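Sulfatase (Bacteroides fragilis CAG:558, PDB 6USS) probably hydrolyses sulfate esters as a calcium-dependent arylsulfatase of the gut microbiome, here studied as a mutant with its catalytic residue replaced. Local coordinates at residues L38-D43 with C93-G98; I318-N323 with L378-F383; S86-T91 with C163-F168; T80-S85 with E358-R363; T147-I152 with P385-M390. The protein carries 1 engineered substitution. One frame throughout, in Å; residues are numbered along the deposited sequence.

Contact 1 (L38-D43 with C93-G98); sequences LFMVDD and CSLITG. With CA (calcium ion), chain C.
The strand carrying L38 and M40 passes the end of helix 88-97 at a distance, the nearest CA atoms, those of L38 and L95, lying 10.8 Å apart. Side chains alone bridge this gap. L38 and L95 reach out to meet tip to tip, L38 CD2 resting 3.8 Å from L95 CD1 and almost as near to the other methyl, so it sits against the fork of the leucine. In L38 the branch point CG lies opposite the backbone N (chi1 175°), which turns its methyl fork toward L95. M40, two residues on and therefore on the same face of the strand, joins more loosely: its CE comes to 4.4 Å from L95 CD2. Leucine's branched end and methionine's pliant thioether suit the span between strand and helix. The intervening F39, and V41 beyond M40, face the other way, onto helix 283-308, in the helix-sheet-helix layering of the alkaline phosphatase superfamily. Beyond V41 the strand ends and gives two acids to the metal: D42 OD1 and D43 OD1 each bind calcium at 2.3 Å. The second oxygens are also engaged, D42 OD2 in a salt bridge with K165 and D43 OD2 in one with K348, which should keep both carboxylates from rotating. On the helical side, T97 OG1 (2.6 Å) and T97 N (3.0 Å) both donate to C93 O, from opposite faces of the carbonyl plane. G98, with its positive phi of 66°, then takes the chain out of the helix, a conformation that glycine adopts readily.

Contact 2 (I318-N323 with L378-F383); sequences IFMSDN and LIIEDF. With CA (calcium ion), chain C.
F383 pushes the far end of its ring into a hollow made by M320 and I318, two residues on the same face of strand 315-321. The deepest point is CZ, which lies 3.6 Å from M320 CG. M320 is bent at its second torsion (chi2 55°), and its chain therefore curls round the ring tip, bringing SD and CE to 3.7 Å from F383 CZ as well. The sulfur stands 4.9 Å from the ring centroid and oblique to the ring, a Met-aromatic contact; a long, pliant thioether suits a place where the hollow must be shaped to the knob. I318 supplies the neighbouring wall: its CG2 meets F383 CE2 at 3.8 Å as the two side chains slide past each other in opposite directions. I380 CD1 lies over one face of the phenyl ring, near its rim, and is also 4.4 Å from M320 CE. F407 meets the same ring edge-to-face, while L95 of helix 88-97 also touches it. The turn bearing this knob is braced from within: I379 N donates an almost straight bond of 2.9 Å to D382 OD2, reaching it from above the carboxylate plane, and D382 OD1 is held by R421. Just past the C-terminal end of strand 315-321, D322 OD2 binds calcium at 2.2 Å. The arrangement is that of the sulfatase family and its alkaline phosphatase relatives, in which the central sheet is packed with apolar side chains while acids just past its strand ends hold the metal.

Contact 3 (S86-T91 with C163-F168); sequences SICSPT and CGKAHF. Engineered in segment 86-91: C88 (natural residue Ser). With CA (calcium ion), chain C.
C88 and S89, at the start of helix 88-97, meet K165 and H167 from the loop that follows strand 159-164. Metal binding comes first. C88 is an engineered replacement for serine, and the model places its SG against calcium, at a distance doubtfully short for a calcium-sulfur bond. Packing against the imidazole is the second kind. C88 CB lies at the edge of the H167 ring, in its plane and 3.7 Å from ND1, whereas S89 OG lies over a face of the ring, 3.1 Å from CE1. These two neighbours should help limit how the ring can turn, and a bond from NE2 to T110 O fixes its far end. The charged and polar links are the third. K165 extends its whole chain toward the metal site, where its NZ forms a salt bridge with the calcium ligand D42 and a hydrogen bond with G193 O. S89 OG shares a water with H167 O, at 2.7 Å from the hydroxyl and 2.8 Å from the carbonyl, to which the water donates, and the hydroxyl also takes the N-H of T110. Serine suits this spot, being small enough to lie close to the ring while still binding two partners. The natural serine opens the C/S-X-P-X-R sulfatase signature and is predicted to become 3-oxoalanine; gathered beside calcium, with a lysine and a histidine close by, it would probably stand in a pocket made for a sulfate anion.

Contact 4 (T80-S85 with E358-R363); sequences TQAYAS and EPMIVR
A82 and E358 join two antiparallel strands of the central mixed sheet, 77-83 and 357-363, in a ladder that runs on to V356 and F79. One direct bond links them: E358 N donates to A82 O at 2.9 Å, with an N-H...O angle of 174° and the donor nearly along the C=O axis. The complementary link runs through water, which accepts from A82 N (3.0 Å) and donates to E358 O (2.6 Å). The water thus bridges the pair where strand 77-83 is interrupted by its corner at T80 and Q81, within the central sheet of the alkaline phosphatase-like fold. The side chains pack as two separate pairs, A82 with M360 and A84 with E358. A82 CB touches M360 SD at 3.6 Å and M360 CB at 3.8 Å; the methionine, fully extended from its first torsion (chi1 -178°) onward, passes alongside the small methyl group. Alanine's single methyl fits beside a methionine that also meets F79, M320 and F407. A84 CB rests 3.8 Å from E358 CG, the aliphatic part of a glutamate whose chain bends at chi2. That bend takes the carboxylate toward strand 315-321, where E358 OE2 makes a weak hydrogen bond with S321 OG; the nearest atom of the E358 side chain comes to about 8 Å from the calcium ion.

Contact 5 (T147-I152 with P385-M390); sequences TSLAEI and PSILEM
L149 and L388 sit at the centre of a helix-helix contact, helix 149-155 against helix 383-390, at the periphery of the sulfatase's alpha/beta fold and away from the calcium site. The two leucines slide past each other in opposite directions, and their overlap is close: L149 CD1 comes to 3.4 Å from L388 CD2 and 3.5 Å from L388 CG. In L149 the bond to CG points opposite the backbone N (chi1 168°), and the CD1 methyl beyond it is the one laid against L388. I152, one turn further along its helix, crosses L388 at about a right angle; its CG2 is 3.8 Å from L388 CD2, while its CD1 is 4.0 Å from L388 CD1, so the leucine fork meets both branches of the isoleucine. Branched aliphatics suit this interface, since their methyls interdigitate. I387 CG2 lies 4.0 Å from L149 CD1, and the same residue also packs on I318 of the central sheet. Outside this apolar seam helix 149-155 is tied elsewhere: L149 N binds I96 O, and E151 forms a salt bridge with K154 of the second subunit. At the start of the helix S148, in the N-cap position, accepts from A150 N through OG, a weak capping bond of 3.4 Å.

Overall arrangement
From the N terminus, the segment 38-43 opens contact 1, which closes first, at 93-98. Before that, 80-85 opens contact 4 and 86-91 opens contact 3, so both cross contact 1. Contact 3 closes at 163-168, within the longer span of contact 4. Contact 5 opens at 147-152 and crosses contacts 3 and 4. Contact 2 begins at 318-323, crosses contact 4, which closes at 358-363, and ends at 378-383, inside the span of contact 5, whose segment 385-390, on helix 383-390, comes last. Contacts 1, 2 and 3 converge on calcium, contact 4 fastens sheet strands, and contact 5 joins helices on the periphery of the fold.

Contact 1 (L38-D43 with C93-G98)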
# COMPACT_ATOMS: atom_id res chain seq x y z
N LEU A 38 -0.54 -1.57 18.36
CA LEU A 38 0.07 -0.38 18.93
C LEU A 38 -0.99 0.71 18.98
O LEU A 38 -1.39 1.23 17.93
CB LEU A 38 1.27 0.07 18.10
CG LEU A 38 1.94 1.37 18.51
CD1 LEU A 38 2.38 1.29 19.97
CD2 LEU A 38 3.15 1.64 17.61
N PHE A 39 -1.48 1.02 20.18
CA PHE A 39 -2.54 2.01 20.38
C PHE A 39 -1.83 3.28 20.85
O PHE A 39 -1.29 3.32 21.97
CB PHE A 39 -3.57 1.48 21.37
CG PHE A 39 -4.80 2.35 21.57
CD1 PHE A 39 -4.78 3.43 22.45
CD2 PHE A 39 -6.00 2.04 20.94
CE1 PHE A 39 -5.93 4.20 22.66
CE2 PHE A 39 -7.16 2.81 21.15
CZ PHE A 39 -7.12 3.89 22.01
N MET A 40 -1.80 4.29 19.98
CA MET A 40 -1.03 5.52 20.19
C MET A 40 -2.00 6.69 20.31
O MET A 40 -2.75 6.99 19.37
CB MET A 40 -0.05 5.77 19.05
CG MET A 40 0.80 7.02 19.21
SD MET A 40 2.11 6.91 20.46
CE MET A 40 3.06 5.54 19.79
N VAL A 41 -1.96 7.36 21.46
CA VAL A 41 -2.75 8.57 21.68
C VAL A 41 -1.88 9.78 21.42
O VAL A 41 -0.67 9.76 21.65
CB VAL A 41 -3.33 8.59 23.11
CG1 VAL A 41 -4.31 9.71 23.26
CG2 VAL A 41 -3.98 7.25 23.42
N ASP A 42 -2.49 10.85 20.94
CA ASP A 42 -1.78 12.08 20.61
C ASP A 42 -1.84 13.09 21.76
O ASP A 42 -2.92 13.36 22.30
CB ASP A 42 -2.37 12.72 19.35
CG ASP A 42 -1.46 13.74 18.76
OD1 ASP A 42 -0.24 13.60 18.97
OD2 ASP A 42 -1.95 14.69 18.11
N ASP A 43 -0.68 13.65 22.12
CA ASP A 43 -0.61 14.74 23.10
C ASP A 43 -1.24 14.36 24.45
O ASP A 43 -1.76 15.22 25.16
CB ASP A 43 -1.28 16.02 22.58
CG ASP A 43 -0.57 16.61 21.37
OD1 ASP A 43 0.55 16.15 21.08
OD2 ASP A 43 -1.13 17.54 20.73
N CYS A 93 8.44 9.72 13.98
CA CYS A 93 9.50 9.30 13.06
C CYS A 93 10.52 8.37 13.74
O CYS A 93 11.04 7.46 13.10
CB CYS A 93 10.20 10.52 12.49
SG CYS A 93 9.18 11.45 11.35
N SER A 94 10.80 8.59 15.02
CA SER A 94 11.66 7.68 15.75
C SER A 94 11.02 6.30 15.88
O SER A 94 11.71 5.28 15.77
CB SER A 94 11.99 8.26 17.12
OG SER A 94 12.88 9.37 17.00
N LEU A 95 9.71 6.26 16.14
CA LEU A 95 8.99 5.00 16.23
C LEU A 95 9.10 4.21 14.94
O LEU A 95 9.43 3.02 14.94
CB LEU A 95 7.51 5.26 16.54
CG LEU A 95 6.59 4.08 16.22
CD1 LEU A 95 6.71 2.99 17.27
CD2 LEU A 95 5.16 4.54 16.05
N ILE A 96 8.82 4.88 13.81
CA ILE A 96 8.74 4.22 12.52
C ILE A 96 10.12 3.90 11.93
O ILE A 96 10.23 3.00 11.08
CB ILE A 96 7.89 5.11 11.58
CG1 ILE A 96 7.08 4.24 10.62
CG2 ILE A 96 8.77 6.10 10.83
CD1 ILE A 96 5.97 3.45 11.30
N THR A 97 11.18 4.56 12.40
CA THR A 97 12.51 4.35 11.87
C THR A 97 13.49 3.76 12.87
O THR A 97 14.62 3.44 12.48
CB THR A 97 13.12 5.67 11.35
OG1 THR A 97 13.38 6.55 12.46
CG2 THR A 97 12.22 6.37 10.32
N GLY A 98 13.12 3.64 14.15
CA GLY A 98 14.05 3.10 15.13
C GLY A 98 15.26 3.96 15.39
O GLY A 98 16.25 3.48 15.94
CA CA C . 1.61 14.85 19.53

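Contact 2 (I318-N323 with L378-F383)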
# COMPACT_ATOMS: atom_id res chain seq x y z
N ILE A 318 -0.08 -2.69 22.94
CA ILE A 318 0.84 -1.70 23.48
C ILE A 318 0.12 -0.36 23.48
O ILE A 318 -0.28 0.14 22.42
CB ILE A 318 2.14 -1.60 22.68
CG1 ILE A 318 2.80 -2.98 22.50
CG2 ILE A 318 3.10 -0.69 23.41
CD1 ILE A 318 3.94 -2.99 21.49
N PHE A 319 -0.04 0.21 24.66
CA PHE A 319 -0.61 1.54 24.85
C PHE A 319 0.52 2.54 25.00
O PHE A 319 1.47 2.30 25.78
CB PHE A 319 -1.51 1.57 26.08
CG PHE A 319 -2.28 2.84 26.22
CD1 PHE A 319 -1.69 3.97 26.79
CD2 PHE A 319 -3.60 2.91 25.82
CE1 PHE A 319 -2.41 5.14 26.94
CE2 PHE A 319 -4.32 4.09 25.96
CZ PHE A 319 -3.73 5.20 26.52
N MET A 320 0.42 3.66 24.29
CA MET A 320 1.48 4.65 24.32
C MET A 320 0.90 6.02 23.97
O MET A 320 -0.19 6.12 23.39
CB MET A 320 2.61 4.25 23.37
CG MET A 320 3.80 5.19 23.37
SD MET A 320 4.47 5.41 25.01
CE MET A 320 6.08 6.11 24.62
N SER A 321 1.62 7.06 24.34
CA SER A 321 1.33 8.41 23.91
C SER A 321 2.59 9.03 23.33
O SER A 321 3.71 8.66 23.70
CB SER A 321 0.79 9.28 25.05
OG SER A 321 0.60 10.61 24.60
N ASP A 322 2.42 10.00 22.43
CA ASP A 322 3.55 10.49 21.66
C ASP A 322 4.25 11.70 22.27
O ASP A 322 5.36 12.01 21.85
CB ASP A 322 3.11 10.84 20.23
CG ASP A 322 2.35 12.15 20.15
OD1 ASP A 322 1.67 12.51 21.14
OD2 ASP A 322 2.47 12.83 19.11
N ASN A 323 3.63 12.41 23.22
CA ASN A 323 4.30 13.49 23.95
C ASN A 323 3.38 13.96 25.08
O ASN A 323 2.26 13.47 25.23
CB ASN A 323 4.72 14.66 23.06
CG ASN A 323 3.57 15.24 22.27
OD1 ASN A 323 2.63 15.81 22.84
ND2 ASN A 323 3.63 15.11 20.94
N LEU A 378 12.84 3.66 29.24
CA LEU A 378 12.99 3.34 27.83
C LEU A 378 12.53 4.54 27.02
O LEU A 378 11.86 5.44 27.53
CB LEU A 378 12.19 2.08 27.46
CG LEU A 378 10.69 2.14 27.75
CD1 LEU A 378 9.89 2.84 26.63
CD2 LEU A 378 10.17 0.74 27.99
N ILE A 379 12.88 4.54 25.73
CA ILE A 379 12.58 5.66 24.85
C ILE A 379 11.96 5.15 23.55
O ILE A 379 12.20 4.03 23.12
CB ILE A 379 13.84 6.50 24.58
CG1 ILE A 379 13.50 7.75 23.77
CG2 ILE A 379 14.94 5.63 23.94
CD1 ILE A 379 14.20 8.99 24.28
N ILE A 380 11.16 6.02 22.91
CA ILE A 380 10.26 5.65 21.81
C ILE A 380 10.98 4.89 20.69
O ILE A 380 10.44 3.91 20.16
CB ILE A 380 9.54 6.92 21.29
CG1 ILE A 380 8.60 6.59 20.12
CG2 ILE A 380 10.53 8.00 20.88
CD1 ILE A 380 7.43 5.74 20.50
N GLU A 381 12.20 5.29 20.31
CA GLU A 381 12.88 4.53 19.25
C GLU A 381 13.08 3.06 19.60
O GLU A 381 13.30 2.25 18.70
CB GLU A 381 14.25 5.14 18.89
CG GLU A 381 15.23 5.21 20.04
CD GLU A 381 15.40 6.65 20.54
OE1 GLU A 381 16.55 7.02 20.89
OE2 GLU A 381 14.39 7.40 20.56
N ASP A 382 13.01 2.71 20.89
CA ASP A 382 13.10 1.31 21.30
C ASP A 382 11.91 0.47 20.83
O ASP A 382 12.03 -0.76 20.68
CB ASP A 382 13.19 1.20 22.83
CG ASP A 382 14.34 2.00 23.42
OD1 ASP A 382 15.29 2.34 22.67
OD2 ASP A 382 14.28 2.29 24.64
N PHE A 383 10.75 1.11 20.61
CA PHE A 383 9.57 0.40 20.11
C PHE A 383 9.86 -0.35 18.81
O PHE A 383 9.27 -1.42 18.57
CB PHE A 383 8.41 1.39 19.88
CG PHE A 383 7.67 1.78 21.14
CD1 PHE A 383 8.33 2.31 22.23
CD2 PHE A 383 6.28 1.66 21.20
CE1 PHE A 383 7.63 2.70 23.39
CE2 PHE A 383 5.57 2.04 22.35
CZ PHE A 383 6.25 2.56 23.45
CA CA C . 1.61 14.85 19.53

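Contact 3 (S86-T91 with C163-F168)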
# COMPACT_ATOMS: atom_id res chain seq x y z
N SER A 86 9.18 15.63 22.82
CA SER A 86 8.16 16.54 23.33
C SER A 86 7.20 17.02 22.25
O SER A 86 6.27 17.77 22.57
CB SER A 86 8.81 17.74 24.03
OG SER A 86 9.58 18.51 23.14
N ILE A 87 7.37 16.56 21.01
CA ILE A 87 6.60 17.04 19.86
C ILE A 87 6.31 15.84 18.95
O ILE A 87 7.13 14.93 18.83
CB ILE A 87 7.38 18.15 19.11
CG1 ILE A 87 7.34 19.44 19.92
CG2 ILE A 87 6.86 18.38 17.71
CD1 ILE A 87 5.95 19.99 20.12
N CYS A 88 5.13 15.88 18.30
CA CYS A 88 4.63 14.72 17.54
C CYS A 88 5.65 14.19 16.53
O CYS A 88 5.86 12.98 16.43
CB CYS A 88 3.35 15.08 16.79
SG CYS A 88 2.07 15.93 17.75
N SER A 89 6.27 15.07 15.76
CA SER A 89 7.03 14.60 14.60
C SER A 89 8.29 13.83 15.00
O SER A 89 8.50 12.72 14.48
CB SER A 89 7.33 15.77 13.66
OG SER A 89 6.19 16.12 12.90
N PRO A 90 9.17 14.34 15.88
CA PRO A 90 10.33 13.51 16.26
C PRO A 90 9.95 12.19 16.89
O PRO A 90 10.61 11.18 16.64
CB PRO A 90 11.11 14.41 17.23
CG PRO A 90 10.13 15.40 17.71
CD PRO A 90 9.25 15.67 16.51
N THR A 91 8.88 12.16 17.69
CA THR A 91 8.48 10.91 18.33
C THR A 91 8.01 9.89 17.30
O THR A 91 8.46 8.74 17.29
CB THR A 91 7.40 11.17 19.37
OG1 THR A 91 7.96 11.94 20.44
CG2 THR A 91 6.86 9.86 19.92
N CYS A 163 -4.35 3.28 11.12
CA CYS A 163 -5.63 3.91 11.38
C CYS A 163 -5.41 5.17 12.21
O CYS A 163 -4.94 5.08 13.36
CB CYS A 163 -6.56 2.94 12.11
SG CYS A 163 -8.18 3.65 12.48
N GLY A 164 -5.75 6.32 11.64
CA GLY A 164 -5.61 7.58 12.35
C GLY A 164 -4.46 8.49 11.91
O GLY A 164 -4.18 8.63 10.72
N LYS A 165 -3.82 9.13 12.89
CA LYS A 165 -2.77 10.11 12.62
C LYS A 165 -1.48 9.43 12.18
O LYS A 165 -0.90 8.64 12.92
CB LYS A 165 -2.52 10.96 13.87
CG LYS A 165 -1.17 11.65 13.89
CD LYS A 165 -1.24 12.88 14.78
CE LYS A 165 0.15 13.41 15.08
NZ LYS A 165 0.09 14.46 16.12
N ALA A 166 -1.03 9.74 10.96
CA ALA A 166 0.24 9.20 10.47
C ALA A 166 1.35 10.21 10.73
O ALA A 166 2.21 9.99 11.58
CB ALA A 166 0.12 8.83 8.99
N HIS A 167 1.33 11.33 10.00
CA HIS A 167 2.22 12.45 10.29
C HIS A 167 3.69 12.03 10.19
O HIS A 167 4.51 12.34 11.05
CB HIS A 167 1.87 13.02 11.67
CG HIS A 167 2.42 14.39 11.94
ND1 HIS A 167 2.63 14.88 13.21
CD2 HIS A 167 2.80 15.37 11.09
CE1 HIS A 167 3.11 16.10 13.14
NE2 HIS A 167 3.22 16.43 11.87
N PHE A 168 4.02 11.29 9.13
CA PHE A 168 5.38 10.77 8.90
C PHE A 168 6.17 11.58 7.88
O PHE A 168 7.40 11.58 7.94
CB PHE A 168 5.35 9.33 8.40
CG PHE A 168 4.81 8.32 9.38
CD1 PHE A 168 5.33 8.23 10.67
CD2 PHE A 168 3.78 7.46 9.01
CE1 PHE A 168 4.83 7.29 11.58
CE2 PHE A 168 3.28 6.51 9.91
CZ PHE A 168 3.79 6.43 11.19
CA CA C . 1.61 14.85 19.53
O HOH W 1 6.62 14.14 11.05

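Contact 4 (T80-S85 with E358-R363)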
# COMPACT_ATOMS: atom_id res chain seq x y z
N THR A 80 6.26 3.05 34.12
CA THR A 80 6.11 4.33 34.80
C THR A 80 7.20 5.33 34.43
O THR A 80 7.14 6.48 34.88
CB THR A 80 6.08 4.11 36.33
OG1 THR A 80 7.29 3.47 36.74
CG2 THR A 80 4.92 3.24 36.72
N GLN A 81 8.18 4.94 33.61
CA GLN A 81 9.24 5.85 33.18
C GLN A 81 9.53 5.66 31.69
O GLN A 81 10.66 5.43 31.26
CB GLN A 81 10.49 5.64 34.04
CG GLN A 81 11.20 6.94 34.38
CD GLN A 81 12.34 6.78 35.42
OE1 GLN A 81 12.79 7.76 36.01
NE2 GLN A 81 12.80 5.55 35.62
N ALA A 82 8.49 5.80 30.86
CA ALA A 82 8.62 5.69 29.40
C ALA A 82 8.70 7.07 28.77
O ALA A 82 7.88 7.94 29.07
CB ALA A 82 7.44 4.90 28.81
N TYR A 83 9.65 7.26 27.85
CA TYR A 83 9.91 8.57 27.24
C TYR A 83 9.67 8.58 25.72
O TYR A 83 9.96 7.62 25.01
CB TYR A 83 11.35 9.03 27.52
CG TYR A 83 11.56 9.33 28.98
CD1 TYR A 83 10.98 10.44 29.56
CD2 TYR A 83 12.30 8.47 29.78
CE1 TYR A 83 11.14 10.71 30.92
CE2 TYR A 83 12.47 8.73 31.13
CZ TYR A 83 11.89 9.85 31.70
OH TYR A 83 12.06 10.09 33.04
N ALA A 84 9.14 9.71 25.25
CA ALA A 84 9.07 10.09 23.85
C ALA A 84 9.83 11.41 23.68
O ALA A 84 10.52 11.86 24.60
CB ALA A 84 7.62 10.21 23.40
N SER A 85 9.72 12.03 22.51
CA SER A 85 10.11 13.43 22.39
C SER A 85 8.93 14.32 22.75
O SER A 85 7.81 13.86 22.98
CB SER A 85 10.65 13.76 20.99
OG SER A 85 11.83 13.02 20.70
N GLU A 358 5.53 9.56 29.21
CA GLU A 358 4.30 9.10 28.58
C GLU A 358 3.69 7.91 29.31
O GLU A 358 4.40 7.07 29.87
CB GLU A 358 4.58 8.68 27.13
CG GLU A 358 5.21 9.76 26.28
CD GLU A 358 4.49 11.08 26.45
OE1 GLU A 358 5.16 12.08 26.78
OE2 GLU A 358 3.24 11.10 26.27
N PRO A 359 2.36 7.78 29.30
CA PRO A 359 1.73 6.57 29.85
C PRO A 359 1.89 5.39 28.90
O PRO A 359 1.60 5.51 27.71
CB PRO A 359 0.26 6.97 29.99
CG PRO A 359 0.08 8.04 28.92
CD PRO A 359 1.38 8.80 28.92
N MET A 360 2.35 4.26 29.43
CA MET A 360 2.65 3.12 28.57
C MET A 360 2.25 1.83 29.27
O MET A 360 2.53 1.63 30.45
CB MET A 360 4.12 3.09 28.18
CG MET A 360 4.51 1.96 27.26
SD MET A 360 6.30 1.94 27.01
CE MET A 360 6.51 0.30 26.33
N ILE A 361 1.59 0.95 28.51
CA ILE A 361 1.07 -0.31 29.03
C ILE A 361 1.31 -1.39 28.00
O ILE A 361 1.17 -1.15 26.79
CB ILE A 361 -0.44 -0.22 29.36
CG1 ILE A 361 -0.76 1.03 30.20
CG2 ILE A 361 -0.89 -1.46 30.07
CD1 ILE A 361 -2.24 1.17 30.52
N VAL A 362 1.66 -2.59 28.45
CA VAL A 362 1.80 -3.71 27.53
C VAL A 362 1.06 -4.91 28.11
O VAL A 362 1.33 -5.32 29.24
CB VAL A 362 3.26 -4.05 27.25
CG1 VAL A 362 3.35 -5.39 26.52
CG2 VAL A 362 3.93 -2.94 26.44
N ARG A 363 0.12 -5.44 27.33
CA ARG A 363 -0.47 -6.74 27.59
C ARG A 363 0.14 -7.69 26.59
O ARG A 363 0.32 -7.35 25.43
CB ARG A 363 -2.00 -6.71 27.46
CG ARG A 363 -2.69 -8.02 27.87
CD ARG A 363 -4.22 -7.89 27.90
NE ARG A 363 -4.82 -7.89 26.57
CZ ARG A 363 -6.09 -7.56 26.31
NH1 ARG A 363 -6.91 -7.22 27.30
NH2 ARG A 363 -6.55 -7.59 25.06
O HOH W 2 5.78 6.53 32.01

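Contact 5 (T147-I152 with P385-M390)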
# COMPACT_ATOMS: atom_id res chain seq x y z
N THR A 147 14.42 2.49 6.53
CA THR A 147 13.64 1.29 6.34
C THR A 147 12.53 1.25 7.39
O THR A 147 12.81 1.22 8.60
CB THR A 147 14.55 0.07 6.45
OG1 THR A 147 15.53 0.13 5.40
CG2 THR A 147 13.74 -1.21 6.31
N SER A 148 11.28 1.26 6.93
CA SER A 148 10.13 1.44 7.80
C SER A 148 9.83 0.19 8.62
O SER A 148 9.97 -0.94 8.14
CB SER A 148 8.89 1.80 6.99
OG SER A 148 7.78 2.01 7.87
N LEU A 149 9.40 0.42 9.86
CA LEU A 149 9.00 -0.68 10.73
C LEU A 149 7.87 -1.50 10.10
O LEU A 149 7.86 -2.74 10.22
CB LEU A 149 8.59 -0.13 12.09
CG LEU A 149 7.87 -1.03 13.09
CD1 LEU A 149 8.70 -2.21 13.56
CD2 LEU A 149 7.44 -0.21 14.28
N ALA A 150 6.91 -0.84 9.44
CA ALA A 150 5.78 -1.56 8.84
C ALA A 150 6.20 -2.35 7.61
O ALA A 150 5.59 -3.39 7.31
CB ALA A 150 4.66 -0.59 8.47
N GLU A 151 7.21 -1.86 6.87
CA GLU A 151 7.74 -2.61 5.74
C GLU A 151 8.34 -3.94 6.19
O GLU A 151 8.15 -4.97 5.53
CB GLU A 151 8.80 -1.77 5.01
CG GLU A 151 9.16 -2.26 3.61
CD GLU A 151 8.01 -2.09 2.60
OE1 GLU A 151 7.33 -1.03 2.63
OE2 GLU A 151 7.78 -3.01 1.78
N ILE A 152 9.05 -3.94 7.32
CA ILE A 152 9.71 -5.16 7.77
C ILE A 152 8.69 -6.17 8.27
O ILE A 152 8.80 -7.38 7.99
CB ILE A 152 10.76 -4.83 8.84
CG1 ILE A 152 11.83 -3.88 8.29
CG2 ILE A 152 11.44 -6.09 9.31
CD1 ILE A 152 12.82 -3.48 9.34
N PRO A 385 12.89 -1.95 17.44
CA PRO A 385 13.40 -3.32 17.67
C PRO A 385 12.46 -4.17 18.49
O PRO A 385 12.43 -5.38 18.27
CB PRO A 385 14.72 -3.10 18.42
CG PRO A 385 15.00 -1.64 18.38
CD PRO A 385 13.69 -0.96 18.18
N SER A 386 11.71 -3.59 19.44
CA SER A 386 10.89 -4.42 20.33
C SER A 386 9.72 -5.04 19.58
O SER A 386 9.39 -6.21 19.79
CB SER A 386 10.36 -3.60 21.51
OG SER A 386 11.42 -2.95 22.19
N ILE A 387 9.10 -4.27 18.69
CA ILE A 387 7.95 -4.80 17.97
C ILE A 387 8.39 -5.86 16.97
O ILE A 387 7.74 -6.90 16.82
CB ILE A 387 7.17 -3.63 17.33
CG1 ILE A 387 6.35 -2.91 18.41
CG2 ILE A 387 6.30 -4.13 16.19
CD1 ILE A 387 5.94 -1.48 18.12
N LEU A 388 9.54 -5.65 16.31
CA LEU A 388 10.07 -6.67 15.41
C LEU A 388 10.40 -7.96 16.16
O LEU A 388 10.20 -9.06 15.62
CB LEU A 388 11.31 -6.12 14.70
CG LEU A 388 10.97 -4.92 13.79
CD1 LEU A 388 12.21 -4.34 13.16
CD2 LEU A 388 9.93 -5.30 12.74
N GLU A 389 10.91 -7.84 17.39
CA GLU A 389 11.22 -9.02 18.19
C GLU A 389 9.94 -9.71 18.66
O GLU A 389 9.87 -10.95 18.71
CB GLU A 389 12.09 -8.64 19.39
CG GLU A 389 12.34 -9.77 20.38
CD GLU A 389 13.45 -9.43 21.39
OE1 GLU A 389 14.04 -8.32 21.29
OE2 GLU A 389 13.75 -10.28 22.26
N MET A 390 8.92 -8.93 19.02
CA MET A 390 7.64 -9.53 19.37
C MET A 390 7.09 -10.32 18.20
O MET A 390 6.46 -11.37 18.39
CB MET A 390 6.64 -8.44 19.78
CG MET A 390 6.83 -7.88 21.16
SD MET A 390 5.96 -6.30 21.23
CE MET A 390 5.98 -5.92 22.97